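Local coordinates for protein glycosyl transferase family 8 (Streptococcus pneumoniae, PDB 5GVV) that transfers galactose from UDP-galactose to the terminal glucose of the already glycosylated serine-rich repeat protein PsrP, with a bound manganese ion at its active site, at residues F88-I93 / V102-S107; E125-A130 / G154-R159; A143-I148 / Q195-I200. All coordinates share one frame; numbering follows the deposited sequence.

Interaction 1: F88-I93 / V102-S107. With MN (manganese (II) ion), chain C; UDP (uridine-5'-diphosphate), chain D.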
loop_
_atom_site.group_PDB
_atom_site.type_symbol
_atom_site.label_atom_id
_atom_site.label_comp_id
_atom_site.label_asym_id
_atom_site.label_seq_id
_atom_site.Cartn_x
_atom_site.Cartn_y
_atom_site.Cartn_z
ATOM N N PHE A 88 8.135 12.116 -14.875
ATOM C CA PHE A 88 8.050 13.249 -15.793
ATOM C C PHE A 88 6.740 14.033 -15.684
ATOM O O PHE A 88 6.557 15.044 -16.365
ATOM C CB PHE A 88 8.222 12.758 -17.232
ATOM C CG PHE A 88 9.544 12.093 -17.497
ATOM C CD1 PHE A 88 10.639 12.844 -17.898
ATOM C CD2 PHE A 88 9.690 10.718 -17.360
ATOM C CE1 PHE A 88 11.863 12.243 -18.149
ATOM C CE2 PHE A 88 10.911 10.105 -17.611
ATOM C CZ PHE A 88 12.000 10.871 -18.004
ATOM N N ALA A 89 5.836 13.568 -14.829
ATOM C CA ALA A 89 4.483 14.111 -14.781
ATOM C C ALA A 89 4.421 15.549 -14.269
ATOM O O ALA A 89 3.444 16.258 -14.512
ATOM C CB ALA A 89 3.582 13.205 -13.954
ATOM N N ARG A 90 5.465 15.982 -13.568
ATOM C CA ARG A 90 5.489 17.329 -12.999
ATOM C C ARG A 90 5.515 18.414 -14.080
ATOM O O ARG A 90 5.251 19.585 -13.802
ATOM C CB ARG A 90 6.661 17.484 -12.012
ATOM C CG ARG A 90 8.042 17.227 -12.603
ATOM C CD ARG A 90 9.117 17.113 -11.519
ATOM N NE ARG A 90 9.418 15.720 -11.188
ATOM C CZ ARG A 90 10.223 15.341 -10.199
ATOM N NH1 ARG A 90 10.442 14.052 -9.971
ATOM N NH2 ARG A 90 10.805 16.249 -9.430
ATOM N N TYR A 91 5.819 18.012 -15.313
ATOM C CA TYR A 91 5.782 18.922 -16.454
ATOM C C TYR A 91 4.378 19.507 -16.648
ATOM O O TYR A 91 4.229 20.674 -17.027
ATOM C CB TYR A 91 6.206 18.201 -17.742
ATOM C CG TYR A 91 7.653 17.744 -17.805
ATOM C CD1 TYR A 91 8.570 18.112 -16.830
ATOM C CD2 TYR A 91 8.103 16.951 -18.858
ATOM C CE1 TYR A 91 9.891 17.696 -16.891
ATOM C CE2 TYR A 91 9.421 16.527 -18.925
ATOM C CZ TYR A 91 10.311 16.907 -17.940
ATOM O OH TYR A 91 11.625 16.495 -18.002
ATOM N N PHE A 92 3.354 18.696 -16.378
ATOM C CA PHE A 92 1.967 19.069 -16.681
ATOM C C PHE A 92 1.279 19.841 -15.556
ATOM O O PHE A 92 0.066 20.039 -15.587
ATOM C CB PHE A 92 1.141 17.823 -17.018
ATOM C CG PHE A 92 1.672 17.040 -18.186
ATOM C CD1 PHE A 92 1.328 17.389 -19.484
ATOM C CD2 PHE A 92 2.514 15.953 -17.983
ATOM C CE1 PHE A 92 1.813 16.669 -20.565
ATOM C CE2 PHE A 92 3.004 15.226 -19.057
ATOM C CZ PHE A 92 2.651 15.583 -20.350
ATOM N N ILE A 93 2.053 20.273 -14.567
ATOM C CA ILE A 93 1.502 21.031 -13.440
ATOM C C ILE A 93 0.605 22.219 -13.835
ATOM O O ILE A 93 -0.525 22.317 -13.353
ATOM C CB ILE A 93 2.608 21.454 -12.432
ATOM C CG1 ILE A 93 3.046 20.250 -11.589
ATOM C CG2 ILE A 93 2.114 22.561 -11.516
ATOM C CD1 ILE A 93 4.285 20.501 -10.736
ATOM N N VAL A 102 2.389 27.401 -6.373
ATOM C CA VAL A 102 2.139 26.058 -5.863
ATOM C C VAL A 102 3.449 25.368 -5.458
ATOM O O VAL A 102 4.506 25.618 -6.048
ATOM C CB VAL A 102 1.345 25.212 -6.896
ATOM C CG1 VAL A 102 2.117 25.077 -8.195
ATOM C CG2 VAL A 102 0.983 23.840 -6.329
ATOM N N LEU A 103 3.386 24.526 -4.431
ATOM C CA LEU A 103 4.551 23.756 -4.001
ATOM C C LEU A 103 4.475 22.323 -4.517
ATOM O O LEU A 103 3.606 21.555 -4.090
ATOM C CB LEU A 103 4.639 23.735 -2.475
ATOM C CG LEU A 103 5.752 22.863 -1.886
ATOM C CD1 LEU A 103 7.125 23.415 -2.280
ATOM C CD2 LEU A 103 5.620 22.766 -0.377
ATOM N N TYR A 104 5.370 21.959 -5.435
ATOM C CA TYR A 104 5.479 20.560 -5.849
ATOM C C TYR A 104 6.329 19.755 -4.864
ATOM O O TYR A 104 7.358 20.234 -4.382
ATOM C CB TYR A 104 6.061 20.414 -7.264
ATOM C CG TYR A 104 6.475 18.987 -7.538
ATOM C CD1 TYR A 104 5.535 18.032 -7.908
ATOM C CD2 TYR A 104 7.795 18.578 -7.374
ATOM C CE1 TYR A 104 5.900 16.712 -8.128
ATOM C CE2 TYR A 104 8.170 17.263 -7.589
ATOM C CZ TYR A 104 7.219 16.336 -7.966
ATOM O OH TYR A 104 7.595 15.025 -8.182
ATOM N N LEU A 105 5.906 18.530 -4.575
ATOM C CA LEU A 105 6.707 17.649 -3.727
ATOM C C LEU A 105 6.833 16.254 -4.322
ATOM O O LEU A 105 5.847 15.682 -4.798
ATOM C CB LEU A 105 6.101 17.541 -2.325
ATOM C CG LEU A 105 5.956 18.803 -1.478
ATOM C CD1 LEU A 105 5.148 18.522 -0.220
ATOM C CD2 LEU A 105 7.309 19.377 -1.112
ATOM N N ASP A 106 8.044 15.702 -4.288
ATOM C CA ASP A 106 8.240 14.280 -4.550
ATOM C C ASP A 106 7.467 13.500 -3.481
ATOM O O ASP A 106 7.023 14.078 -2.486
ATOM C CB ASP A 106 9.724 13.930 -4.459
ATOM C CG ASP A 106 10.417 13.886 -5.817
ATOM O OD1 ASP A 106 9.843 14.381 -6.812
ATOM O OD2 ASP A 106 11.556 13.368 -5.877
ATOM N N SER A 107 7.313 12.192 -3.663
ATOM C CA SER A 107 6.578 11.399 -2.684
ATOM C C SER A 107 7.480 10.443 -1.912
ATOM O O SER A 107 6.999 9.674 -1.072
ATOM C CB SER A 107 5.457 10.627 -3.364
ATOM O OG SER A 107 5.994 9.854 -4.417
HETATM MN MN MN C . 12.460 11.938 -4.692
HETATM N N1 UDP D . 7.444 7.888 -8.899
HETATM C C2 UDP D . 6.294 7.124 -8.942
HETATM N N3 UDP D . 6.365 5.746 -9.016
HETATM C C4 UDP D . 7.596 5.121 -9.049
HETATM C C5 UDP D . 8.756 5.895 -9.002
HETATM C C6 UDP D . 8.665 7.285 -9.046
HETATM O O2 UDP D . 5.200 7.681 -8.915
HETATM O O4 UDP D . 7.659 3.889 -9.111
HETATM C "C1'" UDP D . 7.327 9.361 -8.819
HETATM C "C2'" UDP D . 7.313 9.787 -7.359
HETATM O "O2'" UDP D . 6.489 10.919 -7.187
HETATM C "C3'" UDP D . 8.747 10.184 -7.094
HETATM C "C4'" UDP D . 9.181 10.728 -8.449
HETATM O "O4'" UDP D . 8.455 9.984 -9.412
HETATM O "O3'" UDP D . 8.824 11.152 -6.069
HETATM C "C5'" UDP D . 10.685 10.600 -8.681
HETATM O "O5'" UDP D . 11.132 9.399 -8.090
HETATM P PA UDP D . 12.276 9.469 -6.966
HETATM O O1A UDP D . 11.738 10.303 -5.872
HETATM O O2A UDP D . 12.638 8.109 -6.503
HETATM O O3A UDP D . 13.539 10.179 -7.682
HETATM P PB UDP D . 14.723 10.913 -6.860
HETATM O O1B UDP D . 15.542 11.741 -7.776
HETATM O O2B UDP D . 15.591 9.869 -6.269
HETATM O O3B UDP D . 14.146 11.760 -5.788
HETATM O O HOH W 1 6.925 14.259 -11.238
HETATM O O HOH W 2 12.757 14.346 -8.324
#

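Interaction 2: E125-A130 / G154-R159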
loop_
_atom_site.group_PDB
_atom_site.type_symbol
_atom_site.label_atom_id
_atom_site.label_comp_id
_atom_site.label_asym_id
_atom_site.label_seq_id
_atom_site.Cartn_x
_atom_site.Cartn_y
_atom_site.Cartn_z
ATOM N N GLU A 125 10.537 37.388 -9.903
ATOM C CA GLU A 125 10.437 37.047 -11.319
ATOM C C GLU A 125 11.033 35.668 -11.600
ATOM O O GLU A 125 11.048 35.206 -12.747
ATOM C CB GLU A 125 11.129 38.113 -12.177
ATOM C CG GLU A 125 10.752 38.089 -13.661
ATOM C CD GLU A 125 9.805 39.209 -14.051
ATOM O OE1 GLU A 125 10.252 40.142 -14.752
ATOM O OE2 GLU A 125 8.614 39.157 -13.669
ATOM N N ASN A 126 11.519 35.007 -10.554
ATOM C CA ASN A 126 12.032 33.647 -10.696
ATOM C C ASN A 126 10.921 32.663 -11.062
ATOM O O ASN A 126 9.821 32.742 -10.519
ATOM C CB ASN A 126 12.735 33.197 -9.412
ATOM C CG ASN A 126 14.051 33.924 -9.177
ATOM O OD1 ASN A 126 14.305 34.441 -8.088
ATOM N ND2 ASN A 126 14.898 33.961 -10.199
ATOM N N TYR A 127 11.211 31.750 -11.985
ATOM C CA TYR A 127 10.248 30.722 -12.384
ATOM C C TYR A 127 9.937 29.780 -11.220
ATOM O O TYR A 127 8.849 29.195 -11.153
ATOM C CB TYR A 127 10.787 29.896 -13.556
ATOM C CG TYR A 127 10.872 30.618 -14.891
ATOM C CD1 TYR A 127 9.913 30.413 -15.875
ATOM C CD2 TYR A 127 11.929 31.476 -15.176
ATOM C CE1 TYR A 127 9.994 31.052 -17.098
ATOM C CE2 TYR A 127 12.018 32.119 -16.397
ATOM C CZ TYR A 127 11.050 31.903 -17.351
ATOM O OH TYR A 127 11.133 32.544 -18.565
ATOM N N LEU A 128 10.898 29.634 -10.309
ATOM C CA LEU A 128 10.735 28.732 -9.173
ATOM C C LEU A 128 11.755 28.980 -8.066
ATOM O O LEU A 128 12.679 29.787 -8.217
ATOM C CB LEU A 128 10.814 27.268 -9.632
ATOM C CG LEU A 128 12.134 26.732 -10.209
ATOM C CD1 LEU A 128 13.048 26.161 -9.126
ATOM C CD2 LEU A 128 11.874 25.685 -11.277
ATOM N N ALA A 129 11.570 28.273 -6.952
ATOM C CA ALA A 129 12.557 28.225 -5.877
ATOM C C ALA A 129 12.882 26.764 -5.592
ATOM O O ALA A 129 11.985 25.915 -5.606
ATOM C CB ALA A 129 12.029 28.902 -4.619
ATOM N N ALA A 130 14.153 26.464 -5.333
ATOM C CA ALA A 130 14.562 25.080 -5.093
ATOM C C ALA A 130 15.837 25.011 -4.255
ATOM O O ALA A 130 16.601 25.977 -4.194
ATOM C CB ALA A 130 14.765 24.354 -6.417
ATOM N N GLY A 154 2.583 28.970 -17.032
ATOM C CA GLY A 154 1.479 28.957 -17.975
ATOM C C GLY A 154 1.752 29.787 -19.216
ATOM O O GLY A 154 1.555 29.318 -20.339
ATOM N N SER A 155 2.216 31.017 -19.014
ATOM C CA SER A 155 2.422 31.960 -20.111
ATOM C C SER A 155 3.673 31.678 -20.939
ATOM O O SER A 155 3.675 31.881 -22.154
ATOM C CB SER A 155 2.454 33.396 -19.585
ATOM O OG SER A 155 2.642 33.427 -18.182
ATOM N N GLU A 156 4.731 31.213 -20.286
ATOM C CA GLU A 156 5.980 30.930 -20.981
ATOM C C GLU A 156 5.933 29.559 -21.653
ATOM O O GLU A 156 6.922 29.120 -22.236
ATOM C CB GLU A 156 7.157 31.002 -20.005
ATOM C CG GLU A 156 8.439 31.579 -20.592
ATOM C CD GLU A 156 8.308 33.051 -20.925
ATOM O OE1 GLU A 156 8.154 33.864 -19.986
ATOM O OE2 GLU A 156 8.350 33.393 -22.126
ATOM N N THR A 157 4.777 28.898 -21.587
ATOM C CA THR A 157 4.593 27.543 -22.134
ATOM C C THR A 157 5.701 26.565 -21.729
ATOM O O THR A 157 6.287 25.884 -22.573
ATOM C CB THR A 157 4.415 27.531 -23.681
ATOM O OG1 THR A 157 5.152 28.606 -24.279
ATOM C CG2 THR A 157 2.946 27.668 -24.052
ATOM N N ILE A 158 5.968 26.495 -20.431
ATOM C CA ILE A 158 7.067 25.685 -19.912
ATOM C C ILE A 158 6.841 24.184 -20.104
ATOM O O ILE A 158 7.794 23.433 -20.344
ATOM C CB ILE A 158 7.335 26.001 -18.424
ATOM C CG1 ILE A 158 7.664 27.487 -18.252
ATOM C CG2 ILE A 158 8.471 25.147 -17.881
ATOM C CD1 ILE A 158 8.889 27.926 -19.036
ATOM N N ARG A 159 5.583 23.752 -20.004
ATOM C CA ARG A 159 5.248 22.337 -20.180
ATOM C C ARG A 159 5.724 21.821 -21.533
ATOM O O ARG A 159 6.379 20.780 -21.615
ATOM C CB ARG A 159 3.741 22.098 -20.014
ATOM C CG ARG A 159 3.304 20.640 -20.224
ATOM C CD ARG A 159 2.626 20.447 -21.577
ATOM N NE ARG A 159 1.441 21.290 -21.703
ATOM C CZ ARG A 159 0.908 21.670 -22.860
ATOM N NH1 ARG A 159 1.456 21.283 -24.005
ATOM N NH2 ARG A 159 -0.172 22.440 -22.876
#

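Interaction 3: A143-I148 / Q195-I200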
loop_
_atom_site.group_PDB
_atom_site.type_symbol
_atom_site.label_atom_id
_atom_site.label_comp_id
_atom_site.label_asym_id
_atom_site.label_seq_id
_atom_site.Cartn_x
_atom_site.Cartn_y
_atom_site.Cartn_z
ATOM N N ALA A 143 15.147 18.520 -7.796
ATOM C CA ALA A 143 13.823 18.805 -8.346
ATOM C C ALA A 143 12.673 18.294 -7.485
ATOM O O ALA A 143 11.503 18.478 -7.837
ATOM C CB ALA A 143 13.713 18.232 -9.746
ATOM N N GLY A 144 13.003 17.650 -6.368
ATOM C CA GLY A 144 12.000 17.009 -5.533
ATOM C C GLY A 144 11.153 17.959 -4.705
ATOM O O GLY A 144 10.108 17.568 -4.173
ATOM N N VAL A 145 11.607 19.201 -4.569
ATOM C CA VAL A 145 10.834 20.218 -3.861
ATOM C C VAL A 145 10.902 21.513 -4.656
ATOM O O VAL A 145 11.957 22.151 -4.727
ATOM C CB VAL A 145 11.382 20.487 -2.444
ATOM C CG1 VAL A 145 10.602 21.628 -1.782
ATOM C CG2 VAL A 145 11.331 19.230 -1.588
ATOM N N LEU A 146 9.787 21.898 -5.266
ATOM C CA LEU A 146 9.777 23.078 -6.117
ATOM C C LEU A 146 8.667 24.034 -5.721
ATOM O O LEU A 146 7.482 23.693 -5.816
ATOM C CB LEU A 146 9.617 22.678 -7.586
ATOM C CG LEU A 146 10.730 21.807 -8.161
ATOM C CD1 LEU A 146 10.405 21.369 -9.570
ATOM C CD2 LEU A 146 12.043 22.561 -8.141
ATOM N N LEU A 147 9.049 25.221 -5.255
ATOM C CA LEU A 147 8.086 26.298 -5.106
ATOM C C LEU A 147 7.937 26.934 -6.477
ATOM O O LEU A 147 8.869 27.562 -6.979
ATOM C CB LEU A 147 8.556 27.328 -4.081
ATOM C CG LEU A 147 7.481 28.363 -3.753
ATOM C CD1 LEU A 147 6.173 27.667 -3.406
ATOM C CD2 LEU A 147 7.917 29.263 -2.621
ATOM N N ILE A 148 6.765 26.772 -7.084
ATOM C CA ILE A 148 6.592 27.062 -8.504
ATOM C C ILE A 148 5.755 28.313 -8.789
ATOM O O ILE A 148 4.668 28.485 -8.235
ATOM C CB ILE A 148 5.972 25.844 -9.221
ATOM C CG1 ILE A 148 6.965 24.678 -9.226
ATOM C CG2 ILE A 148 5.555 26.196 -10.642
ATOM C CD1 ILE A 148 6.378 23.349 -9.681
ATOM N N GLN A 195 17.329 22.591 4.521
ATOM C CA GLN A 195 16.341 21.956 5.395
ATOM C C GLN A 195 14.951 21.836 4.755
ATOM O O GLN A 195 14.081 21.129 5.275
ATOM C CB GLN A 195 16.244 22.682 6.743
ATOM C CG GLN A 195 15.274 23.867 6.759
ATOM C CD GLN A 195 14.693 24.113 8.146
ATOM O OE1 GLN A 195 14.431 23.168 8.896
ATOM N NE2 GLN A 195 14.481 25.385 8.489
ATOM N N TYR A 196 14.744 22.512 3.630
ATOM C CA TYR A 196 13.464 22.432 2.924
ATOM C C TYR A 196 13.496 21.375 1.821
ATOM O O TYR A 196 12.510 21.164 1.104
ATOM C CB TYR A 196 13.077 23.798 2.365
ATOM C CG TYR A 196 12.580 24.752 3.425
ATOM C CD1 TYR A 196 11.383 24.511 4.080
ATOM C CD2 TYR A 196 13.301 25.890 3.764
ATOM C CE1 TYR A 196 10.913 25.371 5.043
ATOM C CE2 TYR A 196 12.840 26.759 4.731
ATOM C CZ TYR A 196 11.642 26.493 5.365
ATOM O OH TYR A 196 11.167 27.350 6.330
ATOM N N ASN A 197 14.645 20.720 1.702
ATOM C CA ASN A 197 14.823 19.560 0.834
ATOM C C ASN A 197 16.104 18.868 1.278
ATOM O O ASN A 197 17.123 18.913 0.580
ATOM C CB ASN A 197 14.931 19.983 -0.631
ATOM C CG ASN A 197 14.859 18.805 -1.593
ATOM O OD1 ASN A 197 14.981 17.644 -1.198
ATOM N ND2 ASN A 197 14.684 19.108 -2.869
ATOM N N PHE A 198 16.053 18.250 2.453
ATOM C CA PHE A 198 17.241 17.675 3.075
ATOM C C PHE A 198 17.420 16.252 2.568
ATOM O O PHE A 198 16.698 15.327 2.978
ATOM C CB PHE A 198 17.096 17.701 4.597
ATOM C CG PHE A 198 18.387 17.464 5.344
ATOM C CD1 PHE A 198 18.828 16.173 5.605
ATOM C CD2 PHE A 198 19.155 18.537 5.785
ATOM C CE1 PHE A 198 20.019 15.952 6.295
ATOM C CE2 PHE A 198 20.343 18.324 6.480
ATOM C CZ PHE A 198 20.771 17.028 6.734
ATOM N N GLN A 199 18.388 16.082 1.672
ATOM C CA GLN A 199 18.529 14.837 0.929
ATOM C C GLN A 199 19.300 13.759 1.689
ATOM O O GLN A 199 20.433 13.400 1.350
ATOM C CB GLN A 199 19.110 15.128 -0.457
ATOM C CG GLN A 199 18.159 16.006 -1.292
ATOM C CD GLN A 199 18.883 16.992 -2.183
ATOM O OE1 GLN A 199 19.703 16.601 -3.011
ATOM N NE2 GLN A 199 18.584 18.283 -2.019
ATOM N N ILE A 200 18.644 13.237 2.720
ATOM C CA ILE A 200 19.206 12.198 3.569
ATOM C C ILE A 200 19.445 10.905 2.779
ATOM O O ILE A 200 20.203 10.029 3.208
ATOM C CB ILE A 200 18.273 11.936 4.772
ATOM C CG1 ILE A 200 19.011 11.213 5.900
ATOM C CG2 ILE A 200 17.022 11.178 4.339
ATOM C CD1 ILE A 200 19.876 12.131 6.741
HETATM O O HOH W 3 14.605 21.662 -4.187
#

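Interaction 1: F88-I93 / V102-S107
R90 and Y104 mark the closest approach of the two backbones, with 7.8 Å between their CA atoms. R90 belongs to a 3-10 segment, residues 89-91, and Y104 to the strand 101-105. No hydrogen bond joins the two segments directly, so side chains and water make the contact. R90 lies over one face of the Y104 ring. Its CB forms a CH-pi contact 4.3 Å from the ring centroid. CG sits between the backbone N and the carbonyl carbon (chi1 59°), and the chain bends at chi3. This lays the guanidinium across the phenol end, with Y104 OH over the centre of one guanidinium face, 3.3 Å from R90 CZ. The two planes are 42° apart. R90 NH1 also forms a salt bridge with D106 OD1 at 3.2 Å. The strand ends at a DxD motif, the metal-binding signature of GT-A glycosyltransferases. D106 is its first aspartate and binds the manganese ion through OD2 at 2.1 Å; D108 and H227 complete the protein ligands. Y104 OH donates to D106 OD1 at 2.7 Å, nearly along the C-O axis. The carboxylate is thus gripped through OD1 by a tyrosine and an arginine while OD2 serves the metal. Water 2 bridges R90 NH1 and D106 OD2. S107 continues the site: its N donates to UDP O3' at 3.0 Å, and its OG donates to O2'. R90 NE has a second acidic partner in D177. Toward the start of the strand, I93 of the other segment packs its CD1 on Y104 CB at 3.9 Å, and its CG2 faces V102 CG1.

Interaction 2: E125-A130 / G154-R159
Y127 reaches across to E156 and I158 with one side of its ring. The CG of E156 lies at the ring edge, in its plane, 3.5 Å from Y127 OH. The side chains of Y127 and E156 cross at about a right angle. The carboxylate plane is turned 65° from the ring, and E156 OE1 stays 3.6 Å from Y127 OH. It is the aliphatic part of the glutamate that packs here. The chain of E156 bends at chi2 (68°), and the carboxylate passes beside the hydroxyl. I158 brings its CD1 to Y127 CE1 at 3.8 Å. This is an apolar contact, and the two side chains meet at a slant. The tyrosine and isoleucine backbones are well apart, with 9.6 Å between Y127 CA and I158 CA. The tyrosine side chain therefore spans the gap. On the far side the chain passes from helix 150-155 to helix 158-167. T157 closes the first helix in a Schellman motif with positive phi, and it is also the N-cap position of the second. This tight link brings E156 and I158 to the same CE1 side of the ring. Y127 itself comes just before strand 128-131 of the mixed sheet in the GT-A domain. In the next shell, Y127 O accepts a hydrogen bond from W153 NE1, and K152 makes a cation-pi contact with the ring. F185 of helix 176-185 meets the ring with planes at about 45°, and it also touches I158. Backbone bonds from Y127 to N149 and Q188 fix the start of the strand. At the other end, R159 NE forms a salt bridge with D95.

Interaction 3: A143-I148 / Q195-I200
The contact forms part of the second shell of the manganese site in this GT-A fold. It sets a loop, residues 195-200, against the start of strand 145-149, which pairs antiparallel with the strand leading into the DxD motif. N197 links the contact to the metal: its OD1 is hydrogen-bonded to ND1 of H227, a manganese ligand. This bond probably helps to orient the histidine. The amide ND2 of N197 is hydrogen-bonded to N142 OD1, so both ends of the amide are used. The backbones come closest at V145 and N197, with 6.2 Å between the two CA atoms. The side chains of these residues slide past each other in opposite directions. V145 CG2 packs on the amide carbon, 3.6 Å from N197 CG. A chi1 of -169° turns the N197 amide away from its own backbone N and lays it alongside the valine. The ND2 end then lies 3.5 Å from V145 N and 4.1 Å from G144 C. G144 also lies close to D106, and their backbones are hydrogen-bonded. Both methyl groups of V145 press on the carbonyl of Y196; CG1 is 3.5 Å from Y196 O. This oxygen is buried by the contact and has no hydrogen-bond partner in the model. On the loop side, Q199 folds back and donates from NE2 to N197 O at 3.0 Å, with an angle of 158° at the hydrogen. Q199 is also the centre of an inverse gamma turn. No direct hydrogen bond crosses between the segments, but water 3 bridges them, donating to V145 O at 2.7 Å and accepting from N197 ND2.

From the N terminus, interaction 1 comes first. It closes a short loop in which strand 101-105 returns against 88-93. Interactions 2 and 3 follow, and they cross: segment 143-148 lies between 125-130 and 154-159, and 195-200 comes after both. All three contacts reach the same mixed sheet. Strand 145-149 runs between 101-105 and 128-131, so its backbone bonds join interaction 3 to both others: Y104 pairs with L146, and A129 with L147. R159 of interaction 2 also packs on Y91 and F92 of interaction 1. Interaction 1 holds a manganese ligand, and interaction 3 lies beside the site. Interaction 2 joins the residue before strand 128-131 to the junction of helices 150-155 and 158-167.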